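Local coordinates for HI1317 (Haemophilus influenzae, PDB 1JOV), which probably interconverts the alpha and beta anomers of D-glucose 6-phosphate, at residues 217-228 with 244-254. Residues are numbered along the deposited sequence; the frame is centred on the assembly and turned at random.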
# COMPACT_ATOMS: atom_id res chain seq x y z
N HIS A 217 -4.47 -7.73 9.21
CA HIS A 217 -4.41 -6.30 9.55
C HIS A 217 -4.26 -6.11 11.08
O HIS A 217 -4.61 -7.01 11.83
CB HIS A 217 -5.64 -5.57 9.07
CG HIS A 217 -5.95 -5.82 7.63
ND1 HIS A 217 -5.57 -4.94 6.62
CD2 HIS A 217 -6.58 -6.86 7.01
CE1 HIS A 217 -5.99 -5.42 5.46
NE2 HIS A 217 -6.62 -6.59 5.67
N HIS A 218 -3.74 -4.98 11.54
CA HIS A 218 -3.72 -4.67 12.99
C HIS A 218 -4.19 -3.24 13.21
O HIS A 218 -3.78 -2.34 12.51
CB HIS A 218 -2.35 -4.83 13.61
CG HIS A 218 -1.83 -6.23 13.31
ND1 HIS A 218 -2.12 -7.32 14.11
CD2 HIS A 218 -1.03 -6.68 12.31
CE1 HIS A 218 -1.51 -8.39 13.60
NE2 HIS A 218 -0.84 -8.03 12.52
N ASN A 219 -5.05 -3.07 14.19
CA ASN A 219 -5.56 -1.73 14.50
C ASN A 219 -6.32 -0.97 13.40
O ASN A 219 -6.41 0.24 13.49
CB ASN A 219 -4.48 -0.83 15.09
CG ASN A 219 -3.88 -1.42 16.30
OD1 ASN A 219 -4.60 -2.01 17.14
ND2 ASN A 219 -2.58 -1.27 16.45
N ALA A 220 -6.90 -1.71 12.43
CA ALA A 220 -7.70 -1.11 11.39
C ALA A 220 -9.09 -0.85 11.97
O ALA A 220 -9.55 -1.61 12.80
CB ALA A 220 -7.77 -2.00 10.16
N SER A 221 -9.76 0.15 11.48
CA SER A 221 -11.14 0.36 11.86
C SER A 221 -11.99 0.16 10.60
O SER A 221 -13.15 -0.26 10.72
CB SER A 221 -11.35 1.73 12.51
OG SER A 221 -10.84 2.76 11.69
N GLN A 222 -11.44 0.46 9.44
CA GLN A 222 -12.14 0.40 8.15
C GLN A 222 -11.28 -0.38 7.15
O GLN A 222 -10.04 -0.37 7.26
CB GLN A 222 -12.43 1.74 7.50
CG GLN A 222 -13.73 2.41 8.02
CD GLN A 222 -13.64 2.70 9.52
OE1 GLN A 222 -14.54 2.36 10.31
NE2 GLN A 222 -12.57 3.31 9.89
N PHE A 223 -11.90 -1.02 6.20
CA PHE A 223 -11.19 -1.69 5.10
C PHE A 223 -11.84 -1.17 3.84
O PHE A 223 -13.04 -1.29 3.67
CB PHE A 223 -11.30 -3.24 5.09
CG PHE A 223 -10.61 -3.96 6.19
CD1 PHE A 223 -9.26 -3.69 6.46
CD2 PHE A 223 -11.27 -4.95 6.93
CE1 PHE A 223 -8.60 -4.34 7.48
CE2 PHE A 223 -10.62 -5.60 7.96
CZ PHE A 223 -9.30 -5.28 8.22
N VAL A 224 -11.05 -0.57 2.93
CA VAL A 224 -11.61 0.01 1.73
C VAL A 224 -11.32 -0.94 0.53
O VAL A 224 -10.16 -1.35 0.27
CB VAL A 224 -10.99 1.41 1.49
CG1 VAL A 224 -11.48 2.07 0.19
CG2 VAL A 224 -11.27 2.38 2.65
N LEU A 225 -12.36 -1.34 -0.20
CA LEU A 225 -12.13 -2.25 -1.32
C LEU A 225 -12.37 -1.40 -2.52
O LEU A 225 -13.43 -0.77 -2.60
CB LEU A 225 -13.12 -3.40 -1.27
CG LEU A 225 -12.98 -4.46 -2.36
CD1 LEU A 225 -11.67 -5.22 -2.27
CD2 LEU A 225 -14.19 -5.43 -2.19
N TRP A 226 -11.40 -1.35 -3.46
CA TRP A 226 -11.50 -0.41 -4.60
C TRP A 226 -10.90 -0.91 -5.92
O TRP A 226 -9.79 -1.40 -5.94
CB TRP A 226 -10.77 0.88 -4.32
CG TRP A 226 -10.75 1.86 -5.45
CD1 TRP A 226 -11.84 2.44 -6.09
CD2 TRP A 226 -9.60 2.31 -6.19
NE1 TRP A 226 -11.42 3.27 -7.10
CE2 TRP A 226 -10.04 3.23 -7.16
CE3 TRP A 226 -8.20 2.10 -6.05
CZ2 TRP A 226 -9.17 3.84 -8.05
CZ3 TRP A 226 -7.33 2.72 -6.94
CH2 TRP A 226 -7.80 3.61 -7.90
N ASN A 227 -11.65 -0.75 -7.03
CA ASN A 227 -11.19 -1.07 -8.41
C ASN A 227 -11.94 -0.08 -9.29
O ASN A 227 -13.16 -0.01 -9.22
CB ASN A 227 -11.43 -2.55 -8.79
CG ASN A 227 -10.84 -2.90 -10.19
OD1 ASN A 227 -11.32 -2.35 -11.21
ND2 ASN A 227 -9.76 -3.69 -10.23
N PRO A 228 -11.23 0.76 -10.01
CA PRO A 228 -11.85 1.86 -10.74
C PRO A 228 -12.61 1.34 -11.99
O PRO A 228 -13.40 2.07 -12.60
CB PRO A 228 -10.65 2.71 -11.18
CG PRO A 228 -9.51 1.74 -11.28
CD PRO A 228 -9.78 0.73 -10.22
N MET A 244 -5.16 -5.24 -11.11
CA MET A 244 -4.98 -4.69 -9.75
C MET A 244 -6.29 -4.75 -8.97
O MET A 244 -7.39 -4.92 -9.51
CB MET A 244 -4.51 -3.25 -9.82
CG MET A 244 -5.40 -2.35 -10.59
SD MET A 244 -6.81 -1.74 -9.73
CE MET A 244 -6.02 -0.40 -9.05
N LEU A 245 -6.14 -4.72 -7.66
CA LEU A 245 -7.25 -4.55 -6.76
C LEU A 245 -6.67 -3.95 -5.46
O LEU A 245 -5.69 -4.46 -4.90
CB LEU A 245 -7.91 -5.86 -6.46
CG LEU A 245 -9.07 -5.88 -5.48
CD1 LEU A 245 -10.11 -4.89 -6.02
CD2 LEU A 245 -9.66 -7.30 -5.35
N CYS A 246 -7.34 -2.91 -4.99
CA CYS A 246 -6.96 -2.34 -3.67
C CYS A 246 -7.82 -2.86 -2.52
O CYS A 246 -9.05 -2.80 -2.57
CB CYS A 246 -7.07 -0.84 -3.74
SG CYS A 246 -5.76 -0.08 -4.74
N LEU A 247 -7.15 -3.33 -1.46
CA LEU A 247 -7.77 -3.76 -0.20
C LEU A 247 -6.97 -2.95 0.85
O LEU A 247 -5.88 -3.38 1.27
CB LEU A 247 -7.74 -5.26 0.04
CG LEU A 247 -8.89 -5.67 0.96
CD1 LEU A 247 -9.10 -7.17 0.94
CD2 LEU A 247 -8.66 -5.19 2.38
N GLU A 248 -7.47 -1.79 1.19
CA GLU A 248 -6.81 -0.83 2.03
C GLU A 248 -7.02 -1.01 3.54
O GLU A 248 -8.16 -1.15 4.01
CB GLU A 248 -7.30 0.57 1.68
CG GLU A 248 -7.28 0.87 0.20
CD GLU A 248 -7.95 2.18 -0.20
OE1 GLU A 248 -8.07 3.06 0.66
OE2 GLU A 248 -8.35 2.31 -1.37
N THR A 249 -5.93 -0.99 4.31
CA THR A 249 -5.94 -1.06 5.78
C THR A 249 -6.21 0.36 6.28
O THR A 249 -5.39 1.25 5.98
CB THR A 249 -4.59 -1.51 6.28
OG1 THR A 249 -4.20 -2.73 5.62
CG2 THR A 249 -4.64 -1.74 7.78
N ALA A 250 -7.29 0.66 7.01
CA ALA A 250 -7.59 2.06 7.22
C ALA A 250 -8.15 2.46 8.59
O ALA A 250 -8.70 1.65 9.28
CB ALA A 250 -8.61 2.55 6.22
N ARG A 251 -7.94 3.72 8.95
CA ARG A 251 -8.42 4.34 10.18
C ARG A 251 -9.08 5.59 9.64
O ARG A 251 -8.44 6.66 9.52
CB ARG A 251 -7.29 4.58 11.18
CG ARG A 251 -6.85 3.29 11.91
CD ARG A 251 -7.88 2.96 13.08
NE ARG A 251 -7.67 3.83 14.24
CZ ARG A 251 -6.83 3.57 15.19
NH1 ARG A 251 -6.14 2.54 15.12
NH2 ARG A 251 -6.66 4.40 16.23
N ILE A 252 -10.36 5.47 9.30
CA ILE A 252 -11.08 6.56 8.69
C ILE A 252 -12.04 7.24 9.69
O ILE A 252 -12.08 8.50 9.78
CB ILE A 252 -11.88 6.05 7.43
CG1 ILE A 252 -10.94 5.64 6.28
CG2 ILE A 252 -12.82 7.06 6.93
CD1 ILE A 252 -11.59 4.78 5.21
N HIS A 253 -12.85 6.39 10.35
CA HIS A 253 -13.82 6.93 11.33
C HIS A 253 -13.32 6.78 12.77
O HIS A 253 -13.82 7.50 13.65
CB HIS A 253 -15.18 6.22 11.17
CG HIS A 253 -15.77 6.35 9.81
ND1 HIS A 253 -15.93 7.59 9.21
CD2 HIS A 253 -16.14 5.43 8.90
CE1 HIS A 253 -16.42 7.42 8.00
NE2 HIS A 253 -16.58 6.13 7.79
N HIS A 254 -12.36 5.92 13.01
CA HIS A 254 -11.72 5.80 14.31
C HIS A 254 -10.39 6.48 14.08
O HIS A 254 -9.53 5.95 13.40
CB HIS A 254 -11.58 4.36 14.77
CG HIS A 254 -10.97 4.24 16.19
ND1 HIS A 254 -11.27 5.14 17.20
CD2 HIS A 254 -10.08 3.37 16.71
CE1 HIS A 254 -10.59 4.83 18.27
NE2 HIS A 254 -9.85 3.77 18.01
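Val-224 and Glu-248 form the middle hydrogen-bonded pair of an antiparallel strand pairing, 222-227 against 244-251, inside the seven-stranded sheet of this galactose-mutarotase-like beta-sandwich. The N-to-C directions of the two strand segments differ by 164°, close to antiparallel, and paired N-H and C=O groups also join Gln-222 to Ala-250 and Trp-226 to Cys-246. Glu-248 N donates to Val-224 O over 2.9 Å. At one end the pattern is broken by a classic beta bulge: Ser-221 N (2.9 Å) and Gln-222 N (3.0 Å) both donate to Ala-250 O, the first nearly in line with the C=O bond and the second from above the carbonyl plane.

On the face of Val-224, its CG2 makes apolar contact with Ile-252 CD1 at 3.5 Å, the side chains crossing at about a right angle; CB and CG1 make van der Waals contact with the polar carboxylate of Glu-248. Glu-248 and His-150, on adjacent strand 145-154, are both predicted active-site residues with side chains about 3 Å apart at their nearest atoms, so this pairing probably positions Glu-248 in the catalytic site. Cys-246 SG touches the indole edge, 3.5 Å from Trp-226 CE3. On the other face, which carries Phe-223, Leu-247 and Thr-249, Leu-225 CD1 packs on Leu-245 CD1.

Polar side chains tie in the end of strand 211-218 and the turn after it. Thr-249 OG1 lies in the ring plane of His-217, 2.8 Å from ND1, in a hydrogen bond bent to 138°; His-217 NE2 is hydrogen-bonded to Asn-202 OD1, which fixes the ring's rotation. Arg-251 folds back through bends at chi2 and chi3, its NH2 salt-bridged to Glu-260, and its NH1 donates to Asn-219 O at 2.8 Å, with the acceptor 11° out of the guanidinium plane.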